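Local coordinates for protein 4-hydroxybutyrate CoA-transferase (Porphyromonas gingivalis, PDB 3EH7) that probably transfers coenzyme A between carboxylic acids, as a putative 4-hydroxybutyrate CoA-transferase of the acetyl-CoA hydrolase/transferase family, at residues Q41-A46 and Y179-D184; I124-M129 and Y185-L190. All coordinates share one frame; numbering follows the deposited sequence.

Interaction 1 of 2, residues Q41-A46 and Y179-D184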
ATOM      1  N   GLN A  41     -21.749  11.820  24.187  1.00 21.81           N
ATOM      2  CA  GLN A  41     -22.788  12.812  23.934  1.00 22.86           C
ATOM      3  C   GLN A  41     -22.893  13.924  24.975  1.00 23.40           C
ATOM      4  O   GLN A  41     -23.113  15.074  24.588  1.00 24.35           O
ATOM      5  CB  GLN A  41     -24.156  12.137  23.748  1.00 22.93           C
ATOM      6  CG  GLN A  41     -24.201  11.219  22.555  1.00 23.03           C
ATOM      7  CD  GLN A  41     -25.461  10.391  22.499  1.00 24.30           C
ATOM      8  OE1 GLN A  41     -26.545  10.855  22.900  1.00 24.53           O
ATOM      9  NE2 GLN A  41     -25.332   9.144  22.014  1.00 19.68           N
ATOM     10  N   SER A  42     -22.758  13.614  26.270  1.00 23.27           N
ATOM     11  CA  SER A  42     -22.859  14.661  27.315  1.00 23.59           C
ATOM     12  C   SER A  42     -21.745  15.695  27.228  1.00 23.66           C
ATOM     13  O   SER A  42     -21.986  16.906  27.362  1.00 23.59           O
ATOM     14  CB  SER A  42     -22.845  14.079  28.726  1.00 23.41           C
ATOM     15  OG  SER A  42     -23.873  13.139  28.862  1.00 24.38           O
ATOM     16  N   CYS A  43     -20.524  15.234  26.998  1.00 23.58           N
ATOM     17  CA  CYS A  43     -19.398  16.163  26.892  1.00 23.49           C
ATOM     18  C   CYS A  43     -19.468  16.966  25.611  1.00 23.64           C
ATOM     19  O   CYS A  43     -19.118  18.136  25.609  1.00 23.52           O
ATOM     20  CB  CYS A  43     -18.060  15.452  27.010  1.00 23.53           C
ATOM     21  SG  CYS A  43     -17.755  14.849  28.696  1.00 23.02           S
ATOM     22  N   VAL A  44     -19.934  16.351  24.528  1.00 24.25           N
ATOM     23  CA  VAL A  44     -20.086  17.082  23.279  1.00 24.91           C
ATOM     24  C   VAL A  44     -21.097  18.202  23.459  1.00 25.92           C
ATOM     25  O   VAL A  44     -20.859  19.318  23.008  1.00 25.89           O
ATOM     26  CB  VAL A  44     -20.487  16.182  22.090  1.00 24.92           C
ATOM     27  CG1 VAL A  44     -21.035  17.039  20.930  1.00 25.19           C
ATOM     28  CG2 VAL A  44     -19.301  15.397  21.605  1.00 23.96           C
ATOM     29  N   ASP A  45     -22.209  17.925  24.137  1.00 27.61           N
ATOM     30  CA  ASP A  45     -23.201  18.972  24.403  1.00 28.65           C
ATOM     31  C   ASP A  45     -22.603  20.111  25.206  1.00 29.50           C
ATOM     32  O   ASP A  45     -22.847  21.277  24.914  1.00 29.52           O
ATOM     33  CB  ASP A  45     -24.396  18.434  25.181  1.00 29.30           C
ATOM     34  CG  ASP A  45     -25.308  17.580  24.344  1.00 31.11           C
ATOM     35  OD1 ASP A  45     -25.047  17.418  23.138  1.00 35.81           O
ATOM     36  OD2 ASP A  45     -26.301  17.060  24.897  1.00 35.62           O
ATOM     37  N   ALA A  46     -21.838  19.769  26.238  1.00 30.42           N
ATOM     38  CA  ALA A  46     -21.138  20.770  27.035  1.00 30.97           C
ATOM     39  C   ALA A  46     -20.137  21.564  26.183  1.00 31.84           C
ATOM     40  O   ALA A  46     -20.022  22.773  26.335  1.00 31.71           O
ATOM     41  CB  ALA A  46     -20.439  20.116  28.232  1.00 30.98           C
ATOM     42  N   TYR A 179     -10.810  13.272  34.776  1.00 20.56           N
ATOM     43  CA  TYR A 179     -12.179  13.542  35.193  1.00 20.55           C
ATOM     44  C   TYR A 179     -13.113  12.467  34.729  1.00 20.35           C
ATOM     45  O   TYR A 179     -12.885  11.831  33.700  1.00 20.90           O
ATOM     46  CB  TYR A 179     -12.656  14.887  34.675  1.00 20.66           C
ATOM     47  CG  TYR A 179     -11.755  15.997  35.088  1.00 21.54           C
ATOM     48  CD1 TYR A 179     -11.938  16.649  36.309  1.00 23.38           C
ATOM     49  CD2 TYR A 179     -10.695  16.393  34.271  1.00 21.89           C
ATOM     50  CE1 TYR A 179     -11.086  17.677  36.701  1.00 25.05           C
ATOM     51  CE2 TYR A 179      -9.846  17.411  34.652  1.00 23.55           C
ATOM     52  CZ  TYR A 179     -10.040  18.050  35.856  1.00 24.58           C
ATOM     53  OH  TYR A 179      -9.197  19.062  36.216  1.00 28.94           O
ATOM     54  N   ILE A 180     -14.137  12.250  35.539  1.00 20.50           N
ATOM     55  CA  ILE A 180     -15.191  11.287  35.250  1.00 21.02           C
ATOM     56  C   ILE A 180     -16.537  12.021  35.157  1.00 20.24           C
ATOM     57  O   ILE A 180     -16.939  12.745  36.065  1.00 19.81           O
ATOM     58  CB  ILE A 180     -15.283  10.202  36.323  1.00 20.76           C
ATOM     59  CG1 ILE A 180     -14.020   9.342  36.316  1.00 22.05           C
ATOM     60  CG2 ILE A 180     -16.498   9.317  36.078  1.00 21.17           C
ATOM     61  CD1 ILE A 180     -13.835   8.557  37.632  1.00 23.12           C
ATOM     62  N   VAL A 181     -17.217  11.831  34.040  1.00 19.91           N
ATOM     63  CA  VAL A 181     -18.519  12.423  33.845  1.00 19.21           C
ATOM     64  C   VAL A 181     -19.557  11.301  33.777  1.00 19.15           C
ATOM     65  O   VAL A 181     -19.515  10.468  32.860  1.00 19.30           O
ATOM     66  CB  VAL A 181     -18.506  13.248  32.545  1.00 19.54           C
ATOM     67  CG1 VAL A 181     -19.920  13.726  32.218  1.00 18.33           C
ATOM     68  CG2 VAL A 181     -17.523  14.415  32.680  1.00 17.23           C
HETATM   69  N   MSE A 182     -20.469  11.250  34.742  1.00 18.81           N
HETATM   70  CA  MSE A 182     -21.465  10.175  34.732  1.00 19.07           C
HETATM   71  C   MSE A 182     -22.568  10.444  33.693  1.00 18.93           C
HETATM   72  O   MSE A 182     -22.934  11.594  33.432  1.00 18.89           O
HETATM   73  CB  MSE A 182     -22.065   9.940  36.139  1.00 18.96           C
HETATM   74  CG  MSE A 182     -21.048   9.510  37.245  1.00 17.88           C
HETATM   75 SE   MSE A 182     -19.911   8.030  36.753  0.80 15.77          SE
HETATM   76  CE  MSE A 182     -21.356   6.721  36.465  1.00 20.06           C
ATOM     77  N   ALA A 183     -23.085   9.384  33.088  1.00 19.21           N
ATOM     78  CA  ALA A 183     -24.171   9.529  32.118  1.00 19.31           C
ATOM     79  C   ALA A 183     -25.098   8.302  32.061  1.00 19.89           C
ATOM     80  O   ALA A 183     -24.772   7.227  32.565  1.00 19.21           O
ATOM     81  CB  ALA A 183     -23.607   9.832  30.760  1.00 19.28           C
ATOM     82  N   ASP A 184     -26.257   8.479  31.436  1.00 20.78           N
ATOM     83  CA  ASP A 184     -27.201   7.376  31.227  1.00 21.59           C
ATOM     84  C   ASP A 184     -28.071   7.683  30.009  1.00 21.73           C
ATOM     85  O   ASP A 184     -29.064   8.391  30.094  1.00 21.29           O
ATOM     86  CB  ASP A 184     -28.044   7.156  32.493  1.00 21.84           C
ATOM     87  CG  ASP A 184     -28.951   5.919  32.403  1.00 24.06           C
ATOM     88  OD1 ASP A 184     -28.793   5.109  31.460  1.00 26.00           O
ATOM     89  OD2 ASP A 184     -29.829   5.775  33.289  1.00 27.05           O
TER
HETATM   90  O   HOH W   1     -24.486  12.902  31.445  1.00 27.37           O
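S42 and C43, in the first turn of helix 41-49, lie over strand 179-183, with the CA atoms of S42 and A183 7.2 Å apart and those of C43 and V181 7.9 Å apart. The side chains that meet are small, as suits a helix lying close to a sheet. SG of C43 rests against CG2 of V181 at 4.0 Å, an apolar contact. V181 holds CG1 anti to its backbone N (chi1 172°), which leaves CG2 as the branch that meets the sulfur. Both residues also touch I156 of the adjacent strand 154-160, and V181 packs on A18 and A21 of helix 18-22, so the valine is covered by residues of both helix 41-49 and helix 18-22.

The preceding residue, S42, brings its hydroxyl over the methyl of A183, OG to CB 3.8 Å. A183, having only a methyl, lets the helix hydroxyl approach. The same OG binds a water at 2.7 Å, and that water donates a hydrogen bond to O of M182 at 2.8 Å. The backbone carbonyl of M182 is thereby tied to the helix, although its CB points away from it. The amides of S42 and C43 at the helix start are held by the carboxylate of E158.

No direct hydrogen bond joins the two segments. The chemistry is graded instead: sulfur on a branched aliphatic at one pair, and a hydroxyl at the other, near the strand's C-terminal end, where serine can hold the water that donates to O of M182.

Interaction 2 of 2, residues I124-M129 and Y185-L190; sequences IVQLSM and YPIYSL
Q126 supplies half of the surface buried here, sending its amide from strand 122-127 up to both Y185 and I187 of the loop that follows strand 179-183. Its CG stands anti to the backbone N (chi1 -170°) and the chain beyond is extended, so the full length of the glutamine is used to reach the loop. Even at their nearest the two backbones stay well apart, CA of Q126 to CA of I187 being 9.6 Å. The amide comes in against the phenol end of Y185: CD of Q126 is 3.5 Å from OH, and the amide and ring planes are 50° apart. NE2 of Q126 also lies 3.5 Å from OH of Y185, but the angle is too poor for a hydrogen bond.

Both polar ends find partners beyond the two segments. N160 donates to OE1 of Q126 and G38 accepts from NE2, while OH of Y185 bonds to E158. All this takes place at the C-terminal edge of a parallel sheet in a Rossmann-like α/β domain, the edge onto which the loops after the β-strands open and the usual place of ligand sites in such folds. N160 holds the loop as well, through the carbonyl O of Y185.

I187 meets the same amide at its oxygen. Its CG2 methyl, placed anti to the carbonyl carbon, touches OE1 of Q126 at 3.4 Å and CD at 4.1 Å. A β-branched residue presents a methyl close to the backbone, and this one covers an amide oxygen whose hydrogen bond comes from N160.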
ATOM      1  N   ILE A 124     -11.561  12.591  25.136  1.00 22.36           N
ATOM      2  CA  ILE A 124     -12.850  12.421  25.796  1.00 22.01           C
ATOM      3  C   ILE A 124     -13.383  11.085  25.290  1.00 21.13           C
ATOM      4  O   ILE A 124     -13.801  10.975  24.132  1.00 21.23           O
ATOM      5  CB  ILE A 124     -13.836  13.560  25.525  1.00 21.56           C
ATOM      6  CG1 ILE A 124     -13.184  14.920  25.718  1.00 21.77           C
ATOM      7  CG2 ILE A 124     -14.993  13.490  26.505  1.00 22.58           C
ATOM      8  CD1 ILE A 124     -14.146  16.096  25.504  1.00 19.13           C
ATOM      9  N   VAL A 125     -13.339  10.072  26.156  1.00 19.84           N
ATOM     10  CA  VAL A 125     -13.790   8.761  25.772  1.00 19.22           C
ATOM     11  C   VAL A 125     -15.019   8.312  26.566  1.00 19.05           C
ATOM     12  O   VAL A 125     -15.078   8.479  27.781  1.00 19.58           O
ATOM     13  CB  VAL A 125     -12.638   7.720  25.833  1.00 19.73           C
ATOM     14  CG1 VAL A 125     -11.607   8.057  24.751  1.00 16.94           C
ATOM     15  CG2 VAL A 125     -12.010   7.620  27.234  1.00 17.20           C
ATOM     16  N   GLN A 126     -15.981   7.724  25.856  1.00 18.55           N
ATOM     17  CA  GLN A 126     -17.107   7.077  26.489  1.00 18.98           C
ATOM     18  C   GLN A 126     -16.752   5.638  26.926  1.00 18.89           C
ATOM     19  O   GLN A 126     -16.135   4.885  26.183  1.00 18.85           O
ATOM     20  CB  GLN A 126     -18.337   7.105  25.594  1.00 18.60           C
ATOM     21  CG  GLN A 126     -19.555   6.656  26.342  1.00 18.73           C
ATOM     22  CD  GLN A 126     -20.790   6.498  25.505  1.00 19.29           C
ATOM     23  OE1 GLN A 126     -21.786   5.983  26.000  1.00 20.51           O
ATOM     24  NE2 GLN A 126     -20.755   6.955  24.245  1.00 17.62           N
ATOM     25  N   LEU A 127     -17.144   5.294  28.152  1.00 19.77           N
ATOM     26  CA  LEU A 127     -16.782   4.021  28.765  1.00 19.68           C
ATOM     27  C   LEU A 127     -17.964   3.344  29.442  1.00 19.74           C
ATOM     28  O   LEU A 127     -18.950   3.989  29.819  1.00 19.71           O
ATOM     29  CB  LEU A 127     -15.676   4.236  29.802  1.00 20.19           C
ATOM     30  CG  LEU A 127     -14.378   4.956  29.405  1.00 19.78           C
ATOM     31  CD1 LEU A 127     -13.634   5.402  30.681  1.00 18.83           C
ATOM     32  CD2 LEU A 127     -13.470   4.088  28.514  1.00 16.86           C
ATOM     33  N   SER A 128     -17.841   2.036  29.619  1.00 20.30           N
ATOM     34  CA  SER A 128     -18.777   1.284  30.422  1.00 21.41           C
ATOM     35  C   SER A 128     -18.453   1.507  31.876  1.00 22.59           C
ATOM     36  O   SER A 128     -17.383   2.003  32.223  1.00 22.83           O
ATOM     37  CB  SER A 128     -18.679  -0.210  30.130  1.00 21.65           C
ATOM     38  OG  SER A 128     -17.482  -0.741  30.692  1.00 22.05           O
HETATM   39  N   MSE A 129     -19.389   1.104  32.731  1.00 23.68           N
HETATM   40  CA  MSE A 129     -19.201   1.144  34.171  1.00 24.19           C
HETATM   41  C   MSE A 129     -17.971   0.306  34.535  1.00 24.16           C
HETATM   42  O   MSE A 129     -17.731  -0.686  33.891  1.00 23.35           O
HETATM   43  CB  MSE A 129     -20.432   0.537  34.855  1.00 24.28           C
HETATM   44  CG  MSE A 129     -21.637   1.421  34.802  1.00 27.14           C
HETATM   45 SE   MSE A 129     -21.406   2.952  35.970  0.80 28.95          SE
HETATM   46  CE  MSE A 129     -21.686   2.148  37.735  1.00 27.32           C
ATOM     47  N   TYR A 185     -27.671   7.191  28.852  1.00 22.29           N
ATOM     48  CA  TYR A 185     -28.391   7.544  27.642  1.00 22.94           C
ATOM     49  C   TYR A 185     -28.094   6.497  26.603  1.00 23.20           C
ATOM     50  O   TYR A 185     -27.030   5.896  26.638  1.00 22.50           O
ATOM     51  CB  TYR A 185     -28.017   8.952  27.133  1.00 23.08           C
ATOM     52  CG  TYR A 185     -26.559   9.134  26.763  1.00 23.32           C
ATOM     53  CD1 TYR A 185     -26.025   8.536  25.614  1.00 25.88           C
ATOM     54  CD2 TYR A 185     -25.709   9.893  27.555  1.00 23.23           C
ATOM     55  CE1 TYR A 185     -24.692   8.681  25.274  1.00 25.12           C
ATOM     56  CE2 TYR A 185     -24.361  10.036  27.232  1.00 24.00           C
ATOM     57  CZ  TYR A 185     -23.852   9.424  26.091  1.00 25.41           C
ATOM     58  OH  TYR A 185     -22.517   9.563  25.729  1.00 24.64           O
ATOM     59  N   PRO A 186     -29.044   6.261  25.693  1.00 23.69           N
ATOM     60  CA  PRO A 186     -28.790   5.286  24.665  1.00 24.39           C
ATOM     61  C   PRO A 186     -27.696   5.786  23.724  1.00 25.22           C
ATOM     62  O   PRO A 186     -27.704   6.943  23.312  1.00 25.44           O
ATOM     63  CB  PRO A 186     -30.144   5.161  23.950  1.00 24.09           C
ATOM     64  CG  PRO A 186     -30.855   6.438  24.259  1.00 24.52           C
ATOM     65  CD  PRO A 186     -30.439   6.749  25.661  1.00 24.19           C
ATOM     66  N   ILE A 187     -26.740   4.934  23.399  1.00 26.24           N
ATOM     67  CA  ILE A 187     -25.676   5.365  22.496  1.00 27.00           C
ATOM     68  C   ILE A 187     -26.269   5.505  21.084  1.00 27.67           C
ATOM     69  O   ILE A 187     -27.392   5.067  20.857  1.00 27.70           O
ATOM     70  CB  ILE A 187     -24.458   4.429  22.556  1.00 26.98           C
ATOM     71  CG1 ILE A 187     -24.761   3.056  21.969  1.00 26.58           C
ATOM     72  CG2 ILE A 187     -23.968   4.278  24.024  1.00 26.61           C
ATOM     73  CD1 ILE A 187     -23.502   2.146  21.938  1.00 23.88           C
ATOM     74  N   TYR A 188     -25.548   6.127  20.152  1.00 28.78           N
ATOM     75  CA  TYR A 188     -26.087   6.315  18.789  1.00 29.58           C
ATOM     76  C   TYR A 188     -26.346   4.959  18.160  1.00 29.84           C
ATOM     77  O   TYR A 188     -25.512   4.063  18.267  1.00 28.45           O
ATOM     78  CB  TYR A 188     -25.153   7.145  17.892  1.00 29.80           C
ATOM     79  CG  TYR A 188     -25.095   8.606  18.276  1.00 31.90           C
ATOM     80  CD1 TYR A 188     -26.251   9.369  18.367  1.00 35.14           C
ATOM     81  CD2 TYR A 188     -23.885   9.228  18.554  1.00 35.63           C
ATOM     82  CE1 TYR A 188     -26.211  10.719  18.728  1.00 36.58           C
ATOM     83  CE2 TYR A 188     -23.833  10.583  18.918  1.00 36.71           C
ATOM     84  CZ  TYR A 188     -24.994  11.319  19.000  1.00 36.70           C
ATOM     85  OH  TYR A 188     -24.947  12.650  19.360  1.00 39.39           O
ATOM     86  N   SER A 189     -27.529   4.804  17.558  1.00 29.85           N
ATOM     87  CA  SER A 189     -27.873   3.602  16.837  1.00 31.19           C
ATOM     88  C   SER A 189     -28.171   3.874  15.368  1.00 32.02           C
ATOM     89  O   SER A 189     -28.408   4.999  14.955  1.00 32.01           O
ATOM     90  CB  SER A 189     -29.051   2.896  17.483  1.00 31.15           C
ATOM     91  OG  SER A 189     -30.180   3.723  17.480  1.00 32.84           O
ATOM     92  N   LEU A 190     -28.155   2.807  14.597  1.00 33.19           N
ATOM     93  CA  LEU A 190     -28.439   2.846  13.181  1.00 34.25           C
ATOM     94  C   LEU A 190     -29.614   1.952  12.919  1.00 34.96           C
ATOM     95  O   LEU A 190     -29.658   0.812  13.420  1.00 35.32           O
ATOM     96  CB  LEU A 190     -27.297   2.230  12.403  1.00 34.42           C
ATOM     97  CG  LEU A 190     -25.991   2.943  12.194  1.00 35.16           C
ATOM     98  CD1 LEU A 190     -25.087   1.941  11.512  1.00 35.55           C
ATOM     99  CD2 LEU A 190     -26.180   4.183  11.347  1.00 36.27           C
TER

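Interactions 1 and 2 have centres 10 Å apart, on the same parallel sheet of the N-terminal family region. Along the chain their segments alternate: helix 41-49, strand 122-127, strand 179-183, then the loop 185-190 that continues directly from that strand. In the sheet, strand 154-160 lies between 122-127 and 179-183. The two contacts also touch each other, for the amide N of Q41 reaches OH of Y185 at 2.8 Å, a probable hydrogen bond, and OG of S42 packs on CE2 of the Y185 ring at 3.5 Å. One helix start therefore meets both the strand that comes last along the chain in this sheet and the chain leaving it toward helix 197-208.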